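Local structure of intracellular exo-alpha-(1->5)-L-arabinofuranosidase (Bifidobacterium longum, 2Y2W) at residues Leu174-Leu178 / Lys236-Met241; Lys208-Asn214 / Gly247-Cys253. The protein hydrolyses terminal non-reducing alpha-L-arabinofuranosyl units of arabinan and arabinoxylan, as a family 51 glycoside hydrolase that takes part in plant cell wall breakdown. All blocks are in the same frame, centred on the assembly; numbering follows the deposited sequence.

The two contacts illustrate how a (beta/alpha)8 barrel is layered, strands inside and helices outside. Interaction 2 joins adjacent strands 209-212 and 249-252 of the closed parallel sheet; interaction 1 joins helices 174-185 and 227-244 in the layer around it. Their centres lie 11 Å apart, and their segments alternate along the chain: 174-178, 208-214, 236-241, 247-253. Helix 227-244 is the common element, since it leads from one strand of interaction 2 to the other while packing against helix 174-185 in interaction 1. V237 rests on I212 and M241 on W210, which ties the two layers together. The outer contact borders another subunit, whereas the inner one leads toward the probable substrate site, through N214.

Interaction 1 of 2, residues Leu174-Leu178 / Lys236-Met241; sequences LKAAL and KVAHAM
L174, A177 and L178 meet V237, A240 and M241 in an apolar helix-helix contact in the outer layer of the (beta/alpha)8 barrel, where helix 174-185 lies beside helix 227-244. The two axes run the same way along the barrel, 9.9 Å apart at closest approach and inclined by 29°, as suits neighbouring helices wrapped round a parallel sheet. Two leucines, one turn apart, do most of the reaching. L174 holds CG anti to its own backbone nitrogen (chi1 173°), which swings CD1 across to the methyl of A240, 3.8 Å from its CB. L174 CD1 also lies 3.9 Å from V237 CA, and so touches the backbone of the facing helix. One turn on, L178 brings CD2 to the other helix, 3.9 Å from M241 CG, and this methyl also rests on the A240 carbonyl. A240 CB is thereby flanked by methyls of both leucines. Nearer the barrel, A177 turns its CB toward the facing helix and packs 4.0 Å from V237 CG1, while V237 CG2 lies against L174. M241 SD comes no nearer than 4.4 Å to A177 CB, a looser approach.

At the outer margin lies a second subunit, where K236 NZ makes a salt bridge with E229 of that subunit and L174 packs on its G170. Across the helix pair itself the side chains that meet are apolar, and the leucine methyls also lie on the backbone carbonyls of K236 and A240 without bonding to them. Between these two segments, cohesion probably rests on shape and burial: the small A240 lets both leucines reach over it, A177 meets V237 with its own methyl, and the pairing gains no directional fixing from polar groups.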
ATOM      1  N   LEU D 174       3.423   6.688   4.696  1.00 20.19           N
ATOM      2  CA  LEU D 174       2.826   7.986   5.017  1.00 19.99           C
ATOM      3  C   LEU D 174       2.418   8.171   6.477  1.00 19.89           C
ATOM      4  O   LEU D 174       2.824   9.143   7.117  1.00 19.92           O
ATOM      5  CB  LEU D 174       1.630   8.264   4.092  1.00 19.98           C
ATOM      6  CG  LEU D 174       0.760   9.497   4.354  1.00 19.68           C
ATOM      7  CD1 LEU D 174       1.563  10.779   4.216  1.00 20.28           C
ATOM      8  CD2 LEU D 174      -0.423   9.515   3.410  1.00 20.34           C
ATOM      9  N   LYS D 175       1.609   7.249   6.992  1.00 19.80           N
ATOM     10  CA  LYS D 175       1.039   7.401   8.329  1.00 19.58           C
ATOM     11  C   LYS D 175       2.125   7.453   9.406  1.00 19.38           C
ATOM     12  O   LYS D 175       2.065   8.294  10.305  1.00 19.44           O
ATOM     13  CB  LYS D 175       0.021   6.298   8.622  1.00 19.55           C
ATOM     14  CG  LYS D 175      -0.817   6.552   9.868  1.00 19.60           C
ATOM     15  CD  LYS D 175      -1.532   5.289  10.315  1.00 19.71           C
ATOM     16  CE  LYS D 175      -2.297   5.512  11.608  1.00 20.10           C
ATOM     17  NZ  LYS D 175      -1.407   5.514  12.796  1.00 19.75           N
ATOM     18  N   ALA D 176       3.119   6.572   9.298  1.00 19.11           N
ATOM     19  CA  ALA D 176       4.233   6.540  10.254  1.00 19.02           C
ATOM     20  C   ALA D 176       5.112   7.786  10.143  1.00 18.92           C
ATOM     21  O   ALA D 176       5.616   8.284  11.150  1.00 18.84           O
ATOM     22  CB  ALA D 176       5.062   5.282  10.078  1.00 18.84           C
ATOM     23  N   ALA D 177       5.285   8.281   8.917  1.00 18.81           N
ATOM     24  CA  ALA D 177       6.052   9.499   8.673  1.00 18.73           C
ATOM     25  C   ALA D 177       5.439  10.696   9.396  1.00 18.69           C
ATOM     26  O   ALA D 177       6.152  11.472  10.025  1.00 18.80           O
ATOM     27  CB  ALA D 177       6.166   9.771   7.179  1.00 18.67           C
ATOM     28  N   LEU D 178       4.116  10.827   9.314  1.00 18.83           N
ATOM     29  CA  LEU D 178       3.391  11.899  10.006  1.00 18.93           C
ATOM     30  C   LEU D 178       3.354  11.712  11.525  1.00 19.10           C
ATOM     31  O   LEU D 178       3.339  12.693  12.274  1.00 19.07           O
ATOM     32  CB  LEU D 178       1.970  12.046   9.451  1.00 18.75           C
ATOM     33  CG  LEU D 178       1.841  12.479   7.983  1.00 18.77           C
ATOM     34  CD1 LEU D 178       0.393  12.392   7.515  1.00 18.76           C
ATOM     35  CD2 LEU D 178       2.397  13.885   7.754  1.00 18.49           C
ATOM     36  N   LYS D 236       2.749  12.072  -2.074  1.00 24.35           N
ATOM     37  CA  LYS D 236       1.823  11.990  -0.940  1.00 24.12           C
ATOM     38  C   LYS D 236       2.486  12.397   0.379  1.00 24.01           C
ATOM     39  O   LYS D 236       1.942  13.215   1.123  1.00 23.86           O
ATOM     40  CB  LYS D 236       1.230  10.582  -0.820  1.00 24.09           C
ATOM     41  CG  LYS D 236       0.214  10.229  -1.900  1.00 24.34           C
ATOM     42  CD  LYS D 236      -0.159   8.748  -1.858  1.00 24.25           C
ATOM     43  CE  LYS D 236      -0.977   8.334  -3.080  1.00 24.51           C
ATOM     44  NZ  LYS D 236      -0.241   8.496  -4.375  1.00 24.28           N
ATOM     45  N   VAL D 237       3.666  11.836   0.649  1.00 23.85           N
ATOM     46  CA  VAL D 237       4.378  12.076   1.908  1.00 23.78           C
ATOM     47  C   VAL D 237       4.921  13.506   2.021  1.00 23.76           C
ATOM     48  O   VAL D 237       4.785  14.140   3.070  1.00 23.77           O
ATOM     49  CB  VAL D 237       5.507  11.035   2.144  1.00 23.79           C
ATOM     50  CG1 VAL D 237       6.216  11.288   3.469  1.00 23.48           C
ATOM     51  CG2 VAL D 237       4.940   9.624   2.124  1.00 23.75           C
ATOM     52  N   ALA D 238       5.527  14.004   0.942  1.00 23.81           N
ATOM     53  CA  ALA D 238       6.105  15.354   0.924  1.00 23.63           C
ATOM     54  C   ALA D 238       5.050  16.441   1.103  1.00 23.51           C
ATOM     55  O   ALA D 238       5.261  17.400   1.849  1.00 23.49           O
ATOM     56  CB  ALA D 238       6.900  15.587  -0.352  1.00 23.62           C
ATOM     57  N   HIS D 239       3.919  16.285   0.420  1.00 23.39           N
ATOM     58  CA  HIS D 239       2.803  17.219   0.554  1.00 23.32           C
ATOM     59  C   HIS D 239       2.257  17.269   1.979  1.00 23.26           C
ATOM     60  O   HIS D 239       2.101  18.352   2.549  1.00 23.22           O
ATOM     61  CB  HIS D 239       1.672  16.875  -0.420  1.00 23.34           C
ATOM     62  CG  HIS D 239       0.365  17.512  -0.061  1.00 23.58           C
ATOM     63  ND1 HIS D 239      -0.665  16.812   0.530  1.00 23.95           N
ATOM     64  CD2 HIS D 239      -0.063  18.791  -0.173  1.00 23.38           C
ATOM     65  CE1 HIS D 239      -1.679  17.630   0.749  1.00 24.07           C
ATOM     66  NE2 HIS D 239      -1.340  18.836   0.330  1.00 24.15           N
ATOM     67  N   ALA D 240       1.967  16.094   2.536  1.00 23.23           N
ATOM     68  CA  ALA D 240       1.387  15.971   3.870  1.00 23.30           C
ATOM     69  C   ALA D 240       2.310  16.516   4.954  1.00 23.50           C
ATOM     70  O   ALA D 240       1.855  17.188   5.878  1.00 23.42           O
ATOM     71  CB  ALA D 240       1.018  14.524   4.158  1.00 23.29           C
ATOM     72  N   MET D 241       3.604  16.236   4.839  1.00 23.84           N
ATOM     73  CA  MET D 241       4.568  16.751   5.802  1.00 24.25           C
ATOM     74  C   MET D 241       4.694  18.273   5.738  1.00 24.65           C
ATOM     75  O   MET D 241       4.649  18.934   6.779  1.00 24.82           O
ATOM     76  CB  MET D 241       5.922  16.059   5.661  1.00 24.19           C
ATOM     77  CG  MET D 241       5.943  14.674   6.285  1.00 24.51           C
ATOM     78  SD  MET D 241       7.484  13.792   6.030  1.00 25.06           S
ATOM     79  CE  MET D 241       8.600  14.735   7.069  1.00 25.35           C
TER

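Interaction 2 of 2, residues Lys208-Asn214 / Gly247-Cys253; sequences KMWCIGN and GLELVAC
M209 pairs with E249, W210 with L250 and C211 with V251 where strands 209-212 and 249-252 run side by side as the fourth and fifth parallel strands of the (beta/alpha)8 barrel, in a beta-alpha-beta crossover whose connection includes helix 227-244. Four backbone hydrogen bonds join the segments. E249 N donates to O of K208, just before its strand, almost straight (178°) over 2.9 Å, although it approaches from above the carbonyl plane; W210 N returns a bond to E249 O. Further along, V251 N gives the shortest of the four, 2.8 Å to W210 O, and I212 N closes the series on V251 O. A CA-H...O contact from M209 CA, 3.2 Å from E249 O, supplements them.

Apolar packing divides between the two faces. On the side facing the helices, W210 sets CB 3.7 Å from L250 CD2, and I212 CD1 crosses to L250 CB at 3.8 Å. The indole meets L248 CD2 obliquely, its NE1 being bonded to I207 O. On the inner face M209, its CG swung opposite the backbone N (chi1 -158°) and the rest extended, takes CE to 3.8 Å from V251 CG2, with C211 SG alongside V251.

Polar ends look outside the pair. E249 forms a salt bridge with R62, and N214, which by similarity binds arabinofuranose, is held by R109 and Q221 beside the probable nucleophile E340. Y230 OH is hydrogen-bonded to both I212 O and C253 N. Close by, C253 SG lies 3.4 Å from G213 C.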
ATOM      1  N   LYS D 208      14.524  20.023  10.619  1.00 26.61           N
ATOM      2  CA  LYS D 208      14.139  20.671   9.362  1.00 26.76           C
ATOM      3  C   LYS D 208      14.232  19.743   8.156  1.00 26.67           C
ATOM      4  O   LYS D 208      13.285  19.629   7.374  1.00 26.78           O
ATOM      5  CB  LYS D 208      15.032  21.885   9.102  1.00 26.90           C
ATOM      6  CG  LYS D 208      14.429  23.228   9.461  1.00 27.69           C
ATOM      7  CD  LYS D 208      15.415  24.345   9.128  1.00 28.56           C
ATOM      8  CE  LYS D 208      14.752  25.712   9.161  1.00 29.15           C
ATOM      9  NZ  LYS D 208      15.692  26.783   8.722  1.00 30.01           N
ATOM     10  N   MET D 209      15.386  19.096   8.009  1.00 26.60           N
ATOM     11  CA  MET D 209      15.695  18.307   6.824  1.00 26.56           C
ATOM     12  C   MET D 209      15.333  16.831   7.010  1.00 26.20           C
ATOM     13  O   MET D 209      15.812  16.174   7.940  1.00 26.00           O
ATOM     14  CB  MET D 209      17.173  18.472   6.454  1.00 26.80           C
ATOM     15  CG  MET D 209      17.507  18.148   5.013  1.00 27.51           C
ATOM     16  SD  MET D 209      19.175  18.690   4.607  1.00 29.68           S
ATOM     17  CE  MET D 209      19.387  17.964   2.983  1.00 28.61           C
ATOM     18  N   TRP D 210      14.484  16.332   6.115  1.00 25.81           N
ATOM     19  CA  TRP D 210      13.979  14.963   6.178  1.00 25.58           C
ATOM     20  C   TRP D 210      14.210  14.225   4.866  1.00 25.59           C
ATOM     21  O   TRP D 210      13.988  14.779   3.787  1.00 25.68           O
ATOM     22  CB  TRP D 210      12.479  14.951   6.489  1.00 25.36           C
ATOM     23  CG  TRP D 210      12.108  15.458   7.849  1.00 24.90           C
ATOM     24  CD1 TRP D 210      12.182  16.746   8.293  1.00 24.42           C
ATOM     25  CD2 TRP D 210      11.573  14.690   8.935  1.00 24.47           C
ATOM     26  NE1 TRP D 210      11.745  16.826   9.592  1.00 24.29           N
ATOM     27  CE2 TRP D 210      11.362  15.579  10.009  1.00 24.15           C
ATOM     28  CE3 TRP D 210      11.254  13.337   9.106  1.00 24.46           C
ATOM     29  CZ2 TRP D 210      10.847  15.162  11.234  1.00 24.07           C
ATOM     30  CZ3 TRP D 210      10.743  12.923  10.323  1.00 24.28           C
ATOM     31  CH2 TRP D 210      10.544  13.833  11.373  1.00 24.16           C
ATOM     32  N   CYS D 211      14.643  12.972   4.967  1.00 25.54           N
ATOM     33  CA  CYS D 211      14.781  12.106   3.801  1.00 25.64           C
ATOM     34  C   CYS D 211      13.594  11.153   3.692  1.00 25.74           C
ATOM     35  O   CYS D 211      13.375  10.309   4.566  1.00 25.65           O
ATOM     36  CB  CYS D 211      16.093  11.322   3.856  1.00 25.56           C
ATOM     37  SG  CYS D 211      17.551  12.367   3.857  1.00 25.53           S
ATOM     38  N   ILE D 212      12.828  11.306   2.617  1.00 25.85           N
ATOM     39  CA  ILE D 212      11.656  10.475   2.387  1.00 26.08           C
ATOM     40  C   ILE D 212      12.084   9.154   1.748  1.00 26.23           C
ATOM     41  O   ILE D 212      12.145   9.020   0.521  1.00 26.24           O
ATOM     42  CB  ILE D 212      10.589  11.216   1.543  1.00 26.17           C
ATOM     43  CG1 ILE D 212      10.300  12.591   2.154  1.00 26.17           C
ATOM     44  CG2 ILE D 212       9.302  10.402   1.463  1.00 26.14           C
ATOM     45  CD1 ILE D 212       9.735  13.600   1.189  1.00 26.52           C
ATOM     46  N   GLY D 213      12.398   8.186   2.604  1.00 26.40           N
ATOM     47  CA  GLY D 213      12.862   6.877   2.168  1.00 26.47           C
ATOM     48  C   GLY D 213      14.350   6.840   1.908  1.00 26.65           C
ATOM     49  O   GLY D 213      15.035   7.863   2.001  1.00 26.58           O
ATOM     50  N   ASN D 214      14.841   5.647   1.577  1.00 26.77           N
ATOM     51  CA  ASN D 214      16.239   5.437   1.234  1.00 26.90           C
ATOM     52  C   ASN D 214      16.399   4.526   0.022  1.00 27.18           C
ATOM     53  O   ASN D 214      15.744   3.484  -0.070  1.00 27.09           O
ATOM     54  CB  ASN D 214      16.994   4.834   2.416  1.00 26.83           C
ATOM     55  CG  ASN D 214      18.456   4.611   2.109  1.00 26.67           C
ATOM     56  OD1 ASN D 214      19.258   5.543   2.155  1.00 26.89           O
ATOM     57  ND2 ASN D 214      18.813   3.375   1.786  1.00 26.40           N
ATOM     58  N   GLY D 247       8.013  24.987   7.110  1.00 28.03           N
ATOM     59  CA  GLY D 247       9.458  25.175   7.232  1.00 28.09           C
ATOM     60  C   GLY D 247      10.326  23.956   6.978  1.00 28.14           C
ATOM     61  O   GLY D 247      11.555  24.046   7.052  1.00 28.24           O
ATOM     62  N   LEU D 248       9.700  22.818   6.676  1.00 28.09           N
ATOM     63  CA  LEU D 248      10.434  21.585   6.412  1.00 28.04           C
ATOM     64  C   LEU D 248      11.172  21.637   5.084  1.00 28.06           C
ATOM     65  O   LEU D 248      10.726  22.290   4.139  1.00 28.19           O
ATOM     66  CB  LEU D 248       9.503  20.371   6.427  1.00 27.99           C
ATOM     67  CG  LEU D 248       8.897  19.871   7.742  1.00 28.02           C
ATOM     68  CD1 LEU D 248       8.170  18.560   7.488  1.00 27.92           C
ATOM     69  CD2 LEU D 248       9.933  19.708   8.857  1.00 27.87           C
ATOM     70  N   GLU D 249      12.305  20.944   5.025  1.00 28.04           N
ATOM     71  CA  GLU D 249      13.083  20.811   3.801  1.00 28.07           C
ATOM     72  C   GLU D 249      13.216  19.325   3.470  1.00 28.02           C
ATOM     73  O   GLU D 249      13.891  18.580   4.179  1.00 27.97           O
ATOM     74  CB  GLU D 249      14.448  21.489   3.954  1.00 28.07           C
ATOM     75  CG  GLU D 249      14.348  22.965   4.347  1.00 28.62           C
ATOM     76  CD  GLU D 249      15.697  23.633   4.562  1.00 29.33           C
ATOM     77  OE1 GLU D 249      16.621  22.976   5.093  1.00 28.86           O
ATOM     78  OE2 GLU D 249      15.824  24.828   4.208  1.00 29.85           O
ATOM     79  N   LEU D 250      12.560  18.905   2.391  1.00 28.05           N
ATOM     80  CA  LEU D 250      12.343  17.482   2.119  1.00 28.05           C
ATOM     81  C   LEU D 250      13.168  16.926   0.962  1.00 28.10           C
ATOM     82  O   LEU D 250      13.257  17.537  -0.107  1.00 27.91           O
ATOM     83  CB  LEU D 250      10.853  17.215   1.892  1.00 28.01           C
ATOM     84  CG  LEU D 250       9.929  17.688   3.020  1.00 28.19           C
ATOM     85  CD1 LEU D 250       8.475  17.644   2.586  1.00 28.32           C
ATOM     86  CD2 LEU D 250      10.140  16.881   4.297  1.00 27.72           C
ATOM     87  N   VAL D 251      13.754  15.753   1.195  1.00 28.30           N
ATOM     88  CA  VAL D 251      14.653  15.106   0.237  1.00 28.61           C
ATOM     89  C   VAL D 251      14.003  13.873  -0.389  1.00 28.85           C
ATOM     90  O   VAL D 251      13.567  12.964   0.322  1.00 28.75           O
ATOM     91  CB  VAL D 251      15.993  14.677   0.902  1.00 28.55           C
ATOM     92  CG1 VAL D 251      17.004  14.238  -0.152  1.00 28.34           C
ATOM     93  CG2 VAL D 251      16.566  15.799   1.757  1.00 28.45           C
ATOM     94  N   ALA D 252      13.942  13.857  -1.718  1.00 29.34           N
ATOM     95  CA  ALA D 252      13.485  12.690  -2.467  1.00 29.87           C
ATOM     96  C   ALA D 252      14.672  11.827  -2.861  1.00 30.34           C
ATOM     97  O   ALA D 252      15.756  12.346  -3.138  1.00 30.24           O
ATOM     98  CB  ALA D 252      12.721  13.115  -3.702  1.00 29.79           C
ATOM     99  N   CYS D 253      14.461  10.511  -2.876  1.00 31.09           N
ATOM    100  CA  CYS D 253      15.475   9.562  -3.327  1.00 31.89           C
ATOM    101  C   CYS D 253      15.763   9.771  -4.807  1.00 32.23           C
ATOM    102  O   CYS D 253      14.842   9.852  -5.621  1.00 32.18           O
ATOM    103  CB  CYS D 253      15.019   8.116  -3.109  1.00 32.02           C
ATOM    104  SG  CYS D 253      14.698   7.632  -1.401  1.00 32.92           S
TER